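Local structure of adenosylmethionine-8-amino-7-oxononanoate aminotransferase (6ZHK) at residues K181-N186 with E226-V231; K380-V385 with A460-D465; V116-D121 with L344-A349. The protein probably catalyses pyridoxal-phosphate-dependent transfer of an amino group from S-adenosyl-L-methionine to 7-keto-8-aminopelargonic acid, a step of biotin biosynthesis. All blocks are in the same frame, centred on the assembly; numbering follows the deposited sequence.

Contact 1 of 3, residues K181-N186 with E226-V231; sequences KGYHAN and EEVFCV
Y183 reaches across to E227 and V228 and is the one residue of 181-186 that touches 226-231. Its CB leaves the backbone toward 226-231, and CG stands anti to the carbonyl carbon (chi1 -58°), a setting that carries the ring out to the second segment. On the near edge, CD2 comes within 4.3 Å of V228 CG2, an apolar touch made close to the ring plane. Further out along the same edge, CE2 lies 3.9 Å from E227 OE1, and CZ is 3.7 Å from that oxygen. At the tip, OH donates a hydrogen bond of 2.8 Å to E227 OE1, which lies in the plane of the ring. The carboxylate is turned almost square to the ring, the planes 89° apart, and the hydroxyl meets OE1 from above the carboxylate plane, 59° out of it. E227 presents this oxygen from a CG lying between backbone N and carbonyl carbon, with an extended chain beyond. H224 bonds the other oxygen, OE2, and its ring also stacks on Y183, so that one histidine contacts both members of the pair; two such bonds would be expected to favour the charged form of E227. A phenylalanine in place of Y183 would probably leave E227 OE1 without its hydroxyl donor and the carboxylate freer to turn. In the large-domain sheet of this fold type I aminotransferase, strand 183-185 is the outermost strand within the chain, and strand 147-151 runs between it and strand 228-234. Y183 therefore spans the intervening strand: its backbone pairs with F148 and S150, its side chain and that of E227 both touch K147, and L220 and H224 of helix 211-224 pack against the ring.

Contact 2 of 3, residues K380-V385 with A460-D465; sequences KELEHV and AIKEAD
L382 is the first residue of 380-385 to meet the helix, and its two methyls part company there. CD1 goes to I461, 3.6 Å from CG2 and 3.8 Å from CB, the two side chains crossing at a slant. CD2 takes the neighbouring helical residue instead, lying 3.8 Å from K462 CG and about as far from its CD, with the two chains near a right angle. K462 bends at chi3 (73°), beyond this aliphatic part that rests on the leucine. Backbone O of L382 also accepts from K403 NZ, as does that of K380, and Y458, a turn earlier in the helix, touches the leucine as well. From L382 the chain makes a type I beta turn to V385, closed by V385 N to L382 O at 3.3 Å; it leads into strand 385-391, while the partner is the end of helix 447-463. Both belong to the C-terminal part, which in fold type I aminotransferases contributes to the small domain. Within the turn, E383 CG lies over one face of the H384 ring, 3.7 Å above its plane and displaced toward the rim, and this imidazole also packs on Y409 and L466. V385 completes the walk: CG2, anti to the carbonyl carbon, touches I461 CD1 at 4.0 Å, and V419 of helix 415-425 packs against the same isoleucine.

Contact 3 of 3, residues V116-D121 with L344-A349; sequences VFYSED and LLCSAA
C346 and L345, consecutive on helix 343-358, rest on Y118 of strand 115-119 and on E120 just past its end; the strand is an outermost one, within this chain, of the seven-stranded sheet of the fold type I aminotransferase large domain. C346 makes a sulfur-aromatic contact: SG sits 4.7 Å from the centroid of the Y118 ring and 18° off its normal, over one face and displaced toward CZ, the nearest carbon. The CB bond of the tyrosine points at the helix. Its other face is taken by V116 CG1, 3.6 Å above the ring plane and offset toward the rim, so the ring is sandwiched between sulfur and methyl. The polar end is settled elsewhere: the buried OH bonds to O of S98 in helix 96-108, which pins the far end of the ring, while the groups on its two faces limit its turning; L101 and A102 of the same helix pack beside it. One residue earlier on the helix, L345 points toward the residues just past the strand. Its CG lies anti to the carbonyl carbon (chi1 -48°), which directs CD1 to E120. L310 of the same chain and P309 of the second subunit pack on L345, and that proline also packs on E120; the contact thus borders the dimer interface. The side chain of E120 is about 7 Å from G336, a predicted substrate-binding residue, and about 8 Å from G122, a predicted pyridoxal-phosphate site, which places this packing close to the probable active site. No hydrogen bond joins the two segments. E120 folds at chi2 (71°) and turns a methylene to the leucine, the two side chains crossing near a right angle with CG 4.2 Å from L345 CD1.

How the contacts relate
From the N terminus the chain first runs through 116-121, which opens contact 3 on one strand of the seven-stranded sheet that is outermost within the chain. It reaches 181-186 on the strand outermost within the chain at the other side, and contact 1 closes a short loop when 226-231 returns. Contact 3 closes later, at 344-349 on helix 343-358, so contact 1 lies wholly within its long excursion. Contact 2 follows in series. None of them cross. Contacts 1 and 3 serve the same sheet, their centres about 29 Å apart; contact 2, on the opposite side of the chain's centre from contact 3, ties the turn before strand 385-391 to the end of helix 447-463.

Contact 1 of 3, residues K181-N186 with E226-V231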
ATOM      1  N   LYS A 181       3.253 -20.901   5.814  1.00 18.48           N
ATOM      2  CA  LYS A 181       4.559 -21.495   6.008  1.00 14.93           C
ATOM      3  C   LYS A 181       5.175 -21.958   4.685  1.00 13.56           C
ATOM      4  O   LYS A 181       4.502 -22.311   3.720  1.00 13.49           O
ATOM      5  CB  LYS A 181       4.462 -22.618   7.056  1.00 19.78           C
ATOM      6  CG  LYS A 181       3.886 -22.202   8.404  1.00 21.50           C
ATOM      7  CD  LYS A 181       4.732 -21.085   9.026  1.00 25.42           C
ATOM      8  CE  LYS A 181       4.326 -20.667  10.444  1.00 30.22           C
ATOM      9  NZ  LYS A 181       2.910 -20.222  10.483  1.00 27.61           N
ATOM     10  N   GLY A 182       6.496 -22.096   4.683  1.00 13.53           N
ATOM     11  CA  GLY A 182       7.192 -22.551   3.484  1.00 13.87           C
ATOM     12  C   GLY A 182       8.582 -23.043   3.875  1.00 18.07           C
ATOM     13  O   GLY A 182       8.769 -23.501   4.990  1.00 18.58           O
ATOM     14  N   TYR A 183       9.556 -22.894   2.974  1.00 15.64           N
ATOM     15  CA  TYR A 183      10.919 -23.366   3.179  1.00 17.06           C
ATOM     16  C   TYR A 183      11.897 -22.214   2.979  1.00 18.74           C
ATOM     17  O   TYR A 183      11.767 -21.436   2.019  1.00 19.75           O
ATOM     18  CB  TYR A 183      11.237 -24.417   2.122  1.00 18.78           C
ATOM     19  CG  TYR A 183      10.247 -25.563   2.204  1.00 18.89           C
ATOM     20  CD1 TYR A 183      10.372 -26.507   3.222  1.00 21.22           C
ATOM     21  CD2 TYR A 183       9.174 -25.672   1.330  1.00 20.21           C
ATOM     22  CE1 TYR A 183       9.453 -27.534   3.363  1.00 23.97           C
ATOM     23  CE2 TYR A 183       8.244 -26.714   1.443  1.00 20.34           C
ATOM     24  CZ  TYR A 183       8.407 -27.653   2.461  1.00 23.96           C
ATOM     25  OH  TYR A 183       7.548 -28.680   2.689  1.00 25.49           O
ATOM     26  N   HIS A 184      12.898 -22.106   3.855  1.00 18.16           N
ATOM     27  CA  HIS A 184      13.849 -21.026   3.625  1.00 18.83           C
ATOM     28  C   HIS A 184      15.231 -21.646   3.520  1.00 20.66           C
ATOM     29  O   HIS A 184      15.645 -22.315   4.461  1.00 21.87           O
ATOM     30  CB  HIS A 184      13.875 -20.092   4.822  1.00 18.75           C
ATOM     31  CG  HIS A 184      12.706 -19.198   4.880  1.00 21.95           C
ATOM     32  ND1 HIS A 184      11.557 -19.554   5.562  1.00 20.56           N
ATOM     33  CD2 HIS A 184      12.478 -17.993   4.324  1.00 17.63           C
ATOM     34  CE1 HIS A 184      10.681 -18.556   5.453  1.00 20.25           C
ATOM     35  NE2 HIS A 184      11.220 -17.612   4.713  1.00 20.57           N
ATOM     36  N   ALA A 185      15.901 -21.450   2.379  1.00 21.01           N
ATOM     37  CA  ALA A 185      17.283 -21.866   2.266  1.00 20.92           C
ATOM     38  C   ALA A 185      18.187 -20.939   3.092  1.00 24.37           C
ATOM     39  O   ALA A 185      17.789 -19.837   3.507  1.00 21.87           O
ATOM     40  CB  ALA A 185      17.683 -21.859   0.840  1.00 17.66           C
ATOM     41  N   ASN A 186      19.446 -21.376   3.292  1.00 21.66           N
ATOM     42  CA  ASN A 186      20.369 -20.522   4.014  1.00 25.90           C
ATOM     43  C   ASN A 186      20.726 -19.333   3.135  1.00 27.80           C
ATOM     44  O   ASN A 186      20.731 -19.444   1.908  1.00 25.77           O
ATOM     45  CB  ASN A 186      21.650 -21.232   4.452  1.00 30.48           C
ATOM     46  CG  ASN A 186      21.363 -22.248   5.531  1.00 35.82           C
ATOM     47  OD1 ASN A 186      20.681 -21.942   6.515  1.00 37.46           O
ATOM     48  ND2 ASN A 186      21.875 -23.454   5.329  1.00 33.97           N
ATOM     49  N   GLU A 226       6.630 -29.813  -6.362  1.00 17.69           N
ATOM     50  CA  GLU A 226       5.232 -30.067  -6.688  1.00 17.64           C
ATOM     51  C   GLU A 226       4.353 -29.549  -5.542  1.00 18.01           C
ATOM     52  O   GLU A 226       3.144 -29.611  -5.640  1.00 18.36           O
ATOM     53  CB  GLU A 226       4.969 -31.560  -6.963  1.00 22.54           C
ATOM     54  CG  GLU A 226       5.673 -32.013  -8.258  1.00 26.12           C
ATOM     55  CD  GLU A 226       5.487 -33.453  -8.734  1.00 31.51           C
ATOM     56  OE1 GLU A 226       4.392 -34.002  -8.604  1.00 32.73           O
ATOM     57  OE2 GLU A 226       6.460 -34.040  -9.234  1.00 36.59           O
ATOM     58  N   GLU A 227       4.956 -29.035  -4.476  1.00 17.52           N
ATOM     59  CA  GLU A 227       4.152 -28.493  -3.379  1.00 20.66           C
ATOM     60  C   GLU A 227       4.331 -26.990  -3.229  1.00 19.46           C
ATOM     61  O   GLU A 227       3.859 -26.393  -2.243  1.00 16.84           O
ATOM     62  CB  GLU A 227       4.428 -29.188  -2.043  1.00 24.31           C
ATOM     63  CG  GLU A 227       5.753 -28.872  -1.390  1.00 31.17           C
ATOM     64  CD  GLU A 227       6.138 -29.828  -0.250  1.00 42.29           C
ATOM     65  OE1 GLU A 227       5.677 -29.602   0.880  1.00 49.81           O
ATOM     66  OE2 GLU A 227       6.923 -30.803  -0.481  1.00 38.84           O
ATOM     67  N   VAL A 228       4.976 -26.354  -4.205  1.00 19.34           N
ATOM     68  CA  VAL A 228       5.405 -24.957  -4.019  1.00 19.37           C
ATOM     69  C   VAL A 228       4.817 -24.108  -5.151  1.00 17.29           C
ATOM     70  O   VAL A 228       4.806 -24.573  -6.295  1.00 19.91           O
ATOM     71  CB  VAL A 228       6.955 -24.957  -3.983  1.00 22.96           C
ATOM     72  CG1 VAL A 228       7.602 -23.716  -4.576  1.00 25.20           C
ATOM     73  CG2 VAL A 228       7.464 -25.235  -2.565  1.00 20.53           C
ATOM     74  N   PHE A 229       4.266 -22.916  -4.835  1.00 16.56           N
ATOM     75  CA  PHE A 229       3.740 -22.016  -5.870  1.00 15.39           C
ATOM     76  C   PHE A 229       4.716 -20.927  -6.318  1.00 17.52           C
ATOM     77  O   PHE A 229       4.485 -20.296  -7.367  1.00 16.68           O
ATOM     78  CB  PHE A 229       2.379 -21.432  -5.483  1.00 15.86           C
ATOM     79  CG  PHE A 229       2.441 -20.565  -4.255  1.00 15.44           C
ATOM     80  CD1 PHE A 229       2.819 -19.227  -4.387  1.00 14.68           C
ATOM     81  CD2 PHE A 229       2.226 -21.084  -2.983  1.00 14.79           C
ATOM     82  CE1 PHE A 229       2.889 -18.399  -3.261  1.00 14.90           C
ATOM     83  CE2 PHE A 229       2.249 -20.243  -1.869  1.00 14.37           C
ATOM     84  CZ  PHE A 229       2.579 -18.899  -1.999  1.00 13.59           C
ATOM     85  N   CYS A 230       5.800 -20.735  -5.562  1.00 14.65           N
ATOM     86  CA  CYS A 230       6.852 -19.856  -6.071  1.00 16.47           C
ATOM     87  C   CYS A 230       8.161 -20.023  -5.296  1.00 16.25           C
ATOM     88  O   CYS A 230       8.188 -20.664  -4.249  1.00 16.30           O
ATOM     89  CB  CYS A 230       6.397 -18.403  -5.954  1.00 15.29           C
ATOM     90  SG  CYS A 230       6.400 -17.804  -4.231  1.00 19.49           S
ATOM     91  N   VAL A 231       9.259 -19.540  -5.914  1.00 16.27           N
ATOM     92  CA  VAL A 231      10.527 -19.202  -5.293  1.00 14.25           C
ATOM     93  C   VAL A 231      10.624 -17.680  -5.430  1.00 14.34           C
ATOM     94  O   VAL A 231      10.269 -17.158  -6.468  1.00 15.03           O
ATOM     95  CB  VAL A 231      11.710 -19.890  -6.000  1.00 13.88           C
ATOM     96  CG1 VAL A 231      13.021 -19.211  -5.560  1.00 16.18           C
ATOM     97  CG2 VAL A 231      11.707 -21.408  -5.729  1.00 16.86           C
TER

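Contact 2 of 3, residues K380-V385 with A460-D465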
ATOM      1  N   LYS A 380      38.384  -0.396   4.706  1.00 28.89           N
ATOM      2  CA  LYS A 380      38.722  -1.773   4.993  1.00 38.98           C
ATOM      3  C   LYS A 380      39.851  -1.823   6.026  1.00 38.38           C
ATOM      4  O   LYS A 380      39.877  -2.755   6.816  1.00 44.01           O
ATOM      5  CB  LYS A 380      39.039  -2.555   3.705  1.00 41.66           C
ATOM      6  CG  LYS A 380      37.863  -3.278   3.048  1.00 36.43           C
ATOM      7  CD  LYS A 380      38.272  -4.407   2.116  1.00 40.40           C
ATOM      8  N   GLU A 381      40.704  -0.795   6.078  1.00 42.20           N
ATOM      9  CA  GLU A 381      41.855  -0.759   6.983  1.00 43.67           C
ATOM     10  C   GLU A 381      41.456  -0.479   8.432  1.00 38.30           C
ATOM     11  O   GLU A 381      42.211  -0.820   9.333  1.00 40.85           O
ATOM     12  CB  GLU A 381      42.793   0.422   6.734  1.00 43.64           C
ATOM     13  CG  GLU A 381      43.236   0.662   5.299  1.00 51.86           C
ATOM     14  CD  GLU A 381      43.622   2.119   5.059  1.00 64.17           C
ATOM     15  OE1 GLU A 381      43.152   3.014   5.829  1.00 51.33           O
ATOM     16  OE2 GLU A 381      44.370   2.382   4.081  1.00 76.94           O
ATOM     17  N   LEU A 382      40.290   0.144   8.667  1.00 35.31           N
ATOM     18  CA  LEU A 382      39.962   0.646  10.001  1.00 28.14           C
ATOM     19  C   LEU A 382      39.698  -0.519  10.955  1.00 29.47           C
ATOM     20  O   LEU A 382      39.110  -1.525  10.544  1.00 29.06           O
ATOM     21  CB  LEU A 382      38.663   1.466   9.916  1.00 28.08           C
ATOM     22  CG  LEU A 382      38.671   2.723   9.063  1.00 28.95           C
ATOM     23  CD1 LEU A 382      37.255   3.332   9.012  1.00 29.07           C
ATOM     24  CD2 LEU A 382      39.669   3.752   9.601  1.00 33.09           C
ATOM     25  N   GLU A 383      39.981  -0.303  12.247  1.00 27.38           N
ATOM     26  CA  GLU A 383      39.915  -1.328  13.277  1.00 31.89           C
ATOM     27  C   GLU A 383      38.519  -1.948  13.413  1.00 40.69           C
ATOM     28  O   GLU A 383      38.408  -3.131  13.769  1.00 40.10           O
ATOM     29  CB  GLU A 383      40.394  -0.746  14.613  1.00 34.72           C
ATOM     30  CG  GLU A 383      40.276  -1.701  15.815  1.00 40.28           C
ATOM     31  CD  GLU A 383      40.571  -1.132  17.207  1.00 47.31           C
ATOM     32  OE1 GLU A 383      41.311  -0.145  17.281  1.00 44.61           O
ATOM     33  OE2 GLU A 383      40.039  -1.652  18.231  1.00 50.26           O
ATOM     34  N   HIS A 384      37.446  -1.161  13.232  1.00 33.45           N
ATOM     35  CA  HIS A 384      36.135  -1.720  13.546  1.00 31.69           C
ATOM     36  C   HIS A 384      35.305  -2.017  12.293  1.00 28.42           C
ATOM     37  O   HIS A 384      34.111  -2.226  12.409  1.00 27.82           O
ATOM     38  CB  HIS A 384      35.354  -0.763  14.448  1.00 33.86           C
ATOM     39  CG  HIS A 384      36.146  -0.335  15.633  1.00 42.39           C
ATOM     40  ND1 HIS A 384      36.518  -1.233  16.609  1.00 46.10           N
ATOM     41  CD2 HIS A 384      36.609   0.871  16.022  1.00 46.36           C
ATOM     42  CE1 HIS A 384      37.217  -0.611  17.537  1.00 48.91           C
ATOM     43  NE2 HIS A 384      37.282   0.680  17.203  1.00 41.97           N
ATOM     44  N   VAL A 385      35.927  -2.065  11.113  1.00 25.18           N
ATOM     45  CA  VAL A 385      35.242  -2.437   9.876  1.00 24.22           C
ATOM     46  C   VAL A 385      35.495  -3.918   9.602  1.00 30.18           C
ATOM     47  O   VAL A 385      36.643  -4.318   9.357  1.00 29.79           O
ATOM     48  CB  VAL A 385      35.700  -1.549   8.703  1.00 23.42           C
ATOM     49  CG1 VAL A 385      35.118  -1.964   7.363  1.00 20.22           C
ATOM     50  CG2 VAL A 385      35.409  -0.059   8.957  1.00 22.55           C
ATOM     51  N   ALA A 460      34.164   9.382  10.635  1.00 22.11           N
ATOM     52  CA  ALA A 460      33.051   9.146  11.542  1.00 19.73           C
ATOM     53  C   ALA A 460      33.253   7.831  12.294  1.00 22.69           C
ATOM     54  O   ALA A 460      32.908   7.732  13.479  1.00 23.08           O
ATOM     55  CB  ALA A 460      31.746   9.163  10.745  1.00 19.25           C
ATOM     56  N   ILE A 461      33.793   6.833  11.569  1.00 20.66           N
ATOM     57  CA  ILE A 461      33.981   5.517  12.144  1.00 24.11           C
ATOM     58  C   ILE A 461      35.081   5.635  13.195  1.00 27.02           C
ATOM     59  O   ILE A 461      34.929   5.059  14.256  1.00 24.81           O
ATOM     60  CB  ILE A 461      34.261   4.485  11.047  1.00 25.39           C
ATOM     61  CG1 ILE A 461      32.988   4.246  10.207  1.00 22.58           C
ATOM     62  CG2 ILE A 461      34.785   3.196  11.658  1.00 23.21           C
ATOM     63  CD1 ILE A 461      33.276   3.329   9.009  1.00 24.96           C
ATOM     64  N   LYS A 462      36.102   6.466  12.919  1.00 27.31           N
ATOM     65  CA  LYS A 462      37.192   6.702  13.867  1.00 30.21           C
ATOM     66  C   LYS A 462      36.738   7.459  15.104  1.00 31.64           C
ATOM     67  O   LYS A 462      37.268   7.217  16.174  1.00 30.48           O
ATOM     68  CB  LYS A 462      38.374   7.381  13.195  1.00 28.12           C
ATOM     69  CG  LYS A 462      39.124   6.411  12.307  1.00 31.18           C
ATOM     70  CD  LYS A 462      40.258   7.018  11.524  1.00 33.31           C
ATOM     71  CE  LYS A 462      41.442   7.338  12.401  1.00 36.02           C
ATOM     72  NZ  LYS A 462      42.625   7.631  11.547  1.00 38.14           N
ATOM     73  N   GLU A 463      35.779   8.374  14.938  1.00 30.83           N
ATOM     74  CA  GLU A 463      35.333   9.226  16.026  1.00 28.83           C
ATOM     75  C   GLU A 463      34.302   8.540  16.899  1.00 30.23           C
ATOM     76  O   GLU A 463      34.092   8.948  18.050  1.00 28.21           O
ATOM     77  CB  GLU A 463      34.652  10.472  15.458  1.00 28.90           C
ATOM     78  CG  GLU A 463      35.601  11.419  14.750  1.00 29.20           C
ATOM     79  CD  GLU A 463      34.899  12.535  13.988  1.00 30.52           C
ATOM     80  OE1 GLU A 463      33.671  12.698  14.184  1.00 38.17           O
ATOM     81  OE2 GLU A 463      35.571  13.271  13.225  1.00 29.41           O
ATOM     82  N   ALA A 464      33.579   7.580  16.324  1.00 28.58           N
ATOM     83  CA  ALA A 464      32.506   6.923  17.065  1.00 31.02           C
ATOM     84  C   ALA A 464      33.104   6.105  18.205  1.00 31.87           C
ATOM     85  O   ALA A 464      34.253   5.675  18.145  1.00 35.24           O
ATOM     86  CB  ALA A 464      31.679   6.052  16.129  1.00 24.59           C
ATOM     87  N   ASP A 465      32.285   5.870  19.228  1.00 30.84           N
ATOM     88  CA  ASP A 465      32.661   5.077  20.385  1.00 28.91           C
ATOM     89  C   ASP A 465      32.505   3.583  20.077  1.00 31.64           C
ATOM     90  O   ASP A 465      31.489   2.951  20.417  1.00 30.15           O
ATOM     91  CB  ASP A 465      31.798   5.534  21.568  1.00 31.15           C
ATOM     92  CG  ASP A 465      32.145   4.898  22.902  1.00 32.46           C
ATOM     93  OD1 ASP A 465      33.185   4.229  22.958  1.00 38.11           O
ATOM     94  OD2 ASP A 465      31.378   5.093  23.866  1.00 37.75           O
TER

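Contact 3 of 3, residues V116-D121 with L344-A349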
ATOM      1  N   VAL A 116       1.355  -5.559 -16.812  1.00 13.76           N
ATOM      2  CA  VAL A 116       1.669  -4.660 -15.700  1.00 14.06           C
ATOM      3  C   VAL A 116       0.432  -4.597 -14.800  1.00 12.06           C
ATOM      4  O   VAL A 116      -0.645  -4.282 -15.309  1.00 12.77           O
ATOM      5  CB  VAL A 116       1.997  -3.216 -16.206  1.00 13.25           C
ATOM      6  CG1 VAL A 116       2.034  -2.228 -15.040  1.00 15.59           C
ATOM      7  CG2 VAL A 116       3.327  -3.214 -16.923  1.00 15.68           C
ATOM      8  N   PHE A 117       0.599  -4.930 -13.510  1.00 11.85           N
ATOM      9  CA  PHE A 117      -0.469  -4.764 -12.538  1.00 12.49           C
ATOM     10  C   PHE A 117       0.059  -3.761 -11.515  1.00 15.43           C
ATOM     11  O   PHE A 117       1.045  -4.040 -10.822  1.00 14.14           O
ATOM     12  CB  PHE A 117      -0.741  -6.121 -11.844  1.00 12.31           C
ATOM     13  CG  PHE A 117      -2.023  -6.114 -11.064  1.00 13.01           C
ATOM     14  CD1 PHE A 117      -2.133  -5.406  -9.871  1.00 12.00           C
ATOM     15  CD2 PHE A 117      -3.125  -6.777 -11.571  1.00 12.09           C
ATOM     16  CE1 PHE A 117      -3.365  -5.322  -9.208  1.00 12.35           C
ATOM     17  CE2 PHE A 117      -4.344  -6.735 -10.897  1.00 12.47           C
ATOM     18  CZ  PHE A 117      -4.468  -5.970  -9.755  1.00 12.93           C
ATOM     19  N   TYR A 118      -0.644  -2.632 -11.327  1.00 12.55           N
ATOM     20  CA  TYR A 118      -0.121  -1.561 -10.495  1.00 13.52           C
ATOM     21  C   TYR A 118      -0.593  -1.684  -9.052  1.00 14.27           C
ATOM     22  O   TYR A 118      -1.651  -2.220  -8.784  1.00 13.83           O
ATOM     23  CB  TYR A 118      -0.701  -0.219 -10.950  1.00 13.29           C
ATOM     24  CG  TYR A 118      -0.131   0.274 -12.286  1.00 14.01           C
ATOM     25  CD1 TYR A 118       1.197   0.681 -12.371  1.00 14.85           C
ATOM     26  CD2 TYR A 118      -0.937   0.377 -13.428  1.00 13.28           C
ATOM     27  CE1 TYR A 118       1.707   1.179 -13.575  1.00 14.93           C
ATOM     28  CE2 TYR A 118      -0.449   0.887 -14.620  1.00 13.74           C
ATOM     29  CZ  TYR A 118       0.884   1.252 -14.697  1.00 15.09           C
ATOM     30  OH  TYR A 118       1.420   1.772 -15.841  1.00 14.01           O
ATOM     31  N   SER A 119       0.202  -1.123  -8.133  1.00 14.79           N
ATOM     32  CA  SER A 119      -0.155  -0.980  -6.730  1.00 13.24           C
ATOM     33  C   SER A 119       0.633   0.218  -6.193  1.00 16.39           C
ATOM     34  O   SER A 119       1.255   0.947  -6.979  1.00 14.00           O
ATOM     35  CB  SER A 119       0.129  -2.249  -5.934  1.00 16.83           C
ATOM     36  OG  SER A 119       1.496  -2.616  -5.977  1.00 15.42           O
ATOM     37  N   GLU A 120       0.626   0.419  -4.871  1.00 17.34           N
ATOM     38  CA  GLU A 120       1.243   1.609  -4.300  1.00 19.60           C
ATOM     39  C   GLU A 120       2.609   1.330  -3.691  1.00 20.60           C
ATOM     40  O   GLU A 120       3.471   2.163  -3.833  1.00 24.50           O
ATOM     41  CB  GLU A 120       0.351   2.257  -3.240  1.00 24.92           C
ATOM     42  CG  GLU A 120      -0.802   3.013  -3.872  1.00 30.22           C
ATOM     43  CD  GLU A 120      -1.869   2.149  -4.512  1.00 33.99           C
ATOM     44  OE1 GLU A 120      -2.385   1.222  -3.803  1.00 37.40           O
ATOM     45  OE2 GLU A 120      -2.114   2.355  -5.737  1.00 36.44           O
ATOM     46  N   ASP A 121       2.828   0.153  -3.076  1.00 19.03           N
ATOM     47  CA  ASP A 121       4.042  -0.078  -2.288  1.00 20.17           C
ATOM     48  C   ASP A 121       4.626  -1.418  -2.727  1.00 17.15           C
ATOM     49  O   ASP A 121       3.866  -2.297  -3.149  1.00 14.81           O
ATOM     50  CB  ASP A 121       3.732  -0.190  -0.785  1.00 25.78           C
ATOM     51  CG  ASP A 121       3.190   1.126  -0.251  1.00 40.67           C
ATOM     52  OD1 ASP A 121       3.622   2.185  -0.767  1.00 40.66           O
ATOM     53  OD2 ASP A 121       2.328   1.108   0.679  1.00 47.22           O
ATOM     54  N   LEU A 344      -1.468  10.930 -10.707  1.00 13.31           N
ATOM     55  CA  LEU A 344      -0.281  11.589 -10.141  1.00 12.62           C
ATOM     56  C   LEU A 344       0.896  10.619  -9.968  1.00 11.89           C
ATOM     57  O   LEU A 344       2.036  10.941 -10.348  1.00 13.00           O
ATOM     58  CB  LEU A 344      -0.642  12.267  -8.827  1.00 13.33           C
ATOM     59  CG  LEU A 344      -1.738  13.332  -8.945  1.00 13.55           C
ATOM     60  CD1 LEU A 344      -1.915  13.999  -7.588  1.00 13.50           C
ATOM     61  CD2 LEU A 344      -1.448  14.404 -10.104  1.00 12.43           C
ATOM     62  N   LEU A 345       0.636   9.389  -9.442  1.00 12.71           N
ATOM     63  CA  LEU A 345       1.719   8.436  -9.242  1.00 12.06           C
ATOM     64  C   LEU A 345       2.330   8.152 -10.601  1.00 12.29           C
ATOM     65  O   LEU A 345       3.549   8.102 -10.723  1.00 14.21           O
ATOM     66  CB  LEU A 345       1.244   7.090  -8.632  1.00 11.69           C
ATOM     67  CG  LEU A 345       0.323   7.221  -7.414  1.00 12.04           C
ATOM     68  CD1 LEU A 345       0.015   5.870  -6.778  1.00 10.74           C
ATOM     69  CD2 LEU A 345       0.970   8.083  -6.341  1.00 11.08           C
ATOM     70  N   CYS A 346       1.477   7.962 -11.626  1.00 12.60           N
ATOM     71  CA  CYS A 346       2.027   7.474 -12.883  1.00 12.75           C
ATOM     72  C   CYS A 346       2.743   8.619 -13.612  1.00 15.15           C
ATOM     73  O   CYS A 346       3.735   8.408 -14.345  1.00 15.88           O
ATOM     74  CB  CYS A 346       0.875   6.994 -13.769  1.00 12.27           C
ATOM     75  SG  CYS A 346       0.167   5.417 -13.225  1.00 16.34           S
ATOM     76  N   SER A 347       2.268   9.832 -13.391  1.00 16.35           N
ATOM     77  CA  SER A 347       2.938  10.987 -14.011  1.00 16.85           C
ATOM     78  C   SER A 347       4.383  11.107 -13.499  1.00 17.00           C
ATOM     79  O   SER A 347       5.272  11.370 -14.326  1.00 16.75           O
ATOM     80  CB  SER A 347       2.149  12.247 -13.771  1.00 16.80           C
ATOM     81  OG  SER A 347       2.293  12.658 -12.409  1.00 19.47           O
ATOM     82  N   ALA A 348       4.635  10.901 -12.176  1.00 16.03           N
ATOM     83  CA  ALA A 348       5.999  10.963 -11.645  1.00 14.89           C
ATOM     84  C   ALA A 348       6.858   9.900 -12.326  1.00 16.28           C
ATOM     85  O   ALA A 348       8.019  10.167 -12.695  1.00 17.27           O
ATOM     86  CB  ALA A 348       6.083  10.868 -10.148  1.00 17.07           C
ATOM     87  N   ALA A 349       6.306   8.681 -12.468  1.00 14.21           N
ATOM     88  CA  ALA A 349       7.099   7.613 -13.053  1.00 14.41           C
ATOM     89  C   ALA A 349       7.426   7.882 -14.516  1.00 14.82           C
ATOM     90  O   ALA A 349       8.511   7.508 -14.981  1.00 15.80           O
ATOM     91  CB  ALA A 349       6.406   6.263 -12.922  1.00 13.15           C
TER